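Side-chain contact in benzoylformate Decarboxylase (Polynucleobacter necessarius, PDB 4K9Q), which probably decarboxylates benzoylformate with the help of thiamine diphosphate and a magnesium ion, as a member of the thiamine diphosphate enzyme family: residues A[133-138]-A[156-161]. Residues are numbered along the deposited sequence; the frame is centred on the assembly and turned at random.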
loop_
_atom_site.group_PDB
_atom_site.type_symbol
_atom_site.label_atom_id
_atom_site.label_comp_id
_atom_site.label_asym_id
_atom_site.label_seq_id
_atom_site.Cartn_x
_atom_site.Cartn_y
_atom_site.Cartn_z
ATOM N N GLU A 133 12.955 16.714 15.241
ATOM C CA GLU A 133 12.300 18.013 15.366
ATOM C C GLU A 133 10.796 17.962 15.079
ATOM O O GLU A 133 10.027 18.772 15.608
ATOM C CB GLU A 133 12.963 19.039 14.442
ATOM C CG GLU A 133 14.337 19.525 14.899
ATOM C CD GLU A 133 15.485 18.590 14.523
ATOM O OE1 GLU A 133 15.241 17.486 13.984
ATOM O OE2 GLU A 133 16.651 18.965 14.771
ATOM N N ASP A 134 10.377 17.014 14.242
ATOM C CA ASP A 134 8.984 16.919 13.828
ATOM C C ASP A 134 8.106 16.084 14.749
ATOM O O ASP A 134 6.891 15.996 14.528
ATOM C CB ASP A 134 8.891 16.336 12.420
ATOM C CG ASP A 134 9.579 17.211 11.382
ATOM O OD1 ASP A 134 9.531 18.455 11.512
ATOM O OD2 ASP A 134 10.171 16.650 10.442
ATOM N N VAL A 135 8.694 15.471 15.778
ATOM C CA VAL A 135 7.915 14.553 16.611
ATOM C C VAL A 135 6.731 15.225 17.334
ATOM O O VAL A 135 5.604 14.721 17.266
ATOM C CB VAL A 135 8.810 13.712 17.572
ATOM C CG1 VAL A 135 7.949 12.945 18.591
ATOM C CG2 VAL A 135 9.709 12.771 16.767
ATOM N N PRO A 136 6.971 16.355 18.025
ATOM C CA PRO A 136 5.838 17.025 18.675
ATOM C C PRO A 136 4.754 17.405 17.673
ATOM O O PRO A 136 3.576 17.140 17.927
ATOM C CB PRO A 136 6.469 18.274 19.302
ATOM C CG PRO A 136 7.920 17.909 19.487
ATOM C CD PRO A 136 8.254 17.027 18.315
ATOM N N GLY A 137 5.142 17.993 16.543
ATOM C CA GLY A 137 4.168 18.335 15.520
ATOM C C GLY A 137 3.413 17.135 14.975
ATOM O O GLY A 137 2.243 17.256 14.612
ATOM N N ALA A 138 4.083 15.984 14.900
ATOM C CA ALA A 138 3.442 14.745 14.441
ATOM C C ALA A 138 2.379 14.268 15.436
ATOM O O ALA A 138 1.308 13.770 15.039
ATOM C CB ALA A 138 4.481 13.660 14.180
ATOM N N LEU A 156 1.696 6.356 14.745
ATOM C CA LEU A 156 3.026 6.969 14.638
ATOM C C LEU A 156 4.111 5.949 14.969
ATOM O O LEU A 156 4.033 5.265 15.997
ATOM C CB LEU A 156 3.164 8.142 15.615
ATOM C CG LEU A 156 2.243 9.347 15.420
ATOM C CD1 LEU A 156 2.480 10.356 16.536
ATOM C CD2 LEU A 156 2.489 9.973 14.056
ATOM N N SER A 157 5.116 5.866 14.104
ATOM C CA SER A 157 6.300 5.054 14.310
ATOM C C SER A 157 7.420 5.993 14.737
ATOM O O SER A 157 7.763 6.925 14.005
ATOM C CB SER A 157 6.663 4.353 12.998
ATOM O OG SER A 157 7.889 3.659 13.112
ATOM N N LEU A 158 7.998 5.741 15.908
ATOM C CA LEU A 158 8.871 6.706 16.572
ATOM C C LEU A 158 10.258 6.129 16.894
ATOM O O LEU A 158 10.426 5.392 17.859
ATOM C CB LEU A 158 8.169 7.220 17.841
ATOM C CG LEU A 158 6.810 7.885 17.527
ATOM C CD1 LEU A 158 5.924 7.962 18.728
ATOM C CD2 LEU A 158 6.999 9.258 16.904
ATOM N N PRO A 159 11.258 6.450 16.066
ATOM C CA PRO A 159 12.621 5.950 16.314
ATOM C C PRO A 159 13.130 6.287 17.724
ATOM O O PRO A 159 12.979 7.415 18.177
ATOM C CB PRO A 159 13.450 6.669 15.246
ATOM C CG PRO A 159 12.480 6.862 14.113
ATOM C CD PRO A 159 11.154 7.163 14.777
ATOM N N LEU A 160 13.756 5.322 18.389
ATOM C CA LEU A 160 14.024 5.430 19.827
ATOM C C LEU A 160 14.996 6.545 20.181
ATOM O O LEU A 160 14.982 7.060 21.300
ATOM C CB LEU A 160 14.541 4.092 20.372
ATOM C CG LEU A 160 15.928 3.668 19.887
ATOM C CD1 LEU A 160 16.980 4.135 20.888
ATOM C CD2 LEU A 160 15.981 2.157 19.723
ATOM N N ASP A 161 15.842 6.900 19.226
ATOM C CA ASP A 161 16.874 7.907 19.459
ATOM C C ASP A 161 16.364 9.346 19.387
ATOM O O ASP A 161 17.096 10.272 19.743
ATOM C CB ASP A 161 18.069 7.707 18.508
ATOM C CG ASP A 161 17.679 7.729 17.024
ATOM O OD1 ASP A 161 16.609 7.198 16.644
ATOM O OD2 ASP A 161 18.478 8.267 16.220
#
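L156 and L158, two residues apart on strand 154-159, face the first turn of helix 135-147 and meet it through the methyl ends of their side chains. The apolar contacts form two pairs: CD2 of L156 lies 4.2 Å from CB of A138, and CD2 of L158 reaches CG1 of V135 at the same 4.2 Å, these two side chains meeting at a slant. With chi1 at 170°, CG1 of V135 lies opposite the backbone N, where L158 meets it. A second kind of contact is with the backbone: CD1 of L156 rests 3.9 Å from the carbonyl O of A138, so both methyls of the fork lie against this one residue. An alanine in place of L156 would probably leave a gap beside A138, its CB and carbonyl O losing the two methyls that lie against them. Hydrogen bonds run along the helix and across the sheet: N of A138 donates to O of D134 at 2.8 Å, while the backbones of L156 and L158 pair with strand 93-98. F139 of the helix also touches both leucines. With neither hydrogen bond nor charge pair between the segments, this buried beta-alpha-beta packing, away from the thiamine diphosphate and magnesium sites, rests on methyl shape rather than directional bonds.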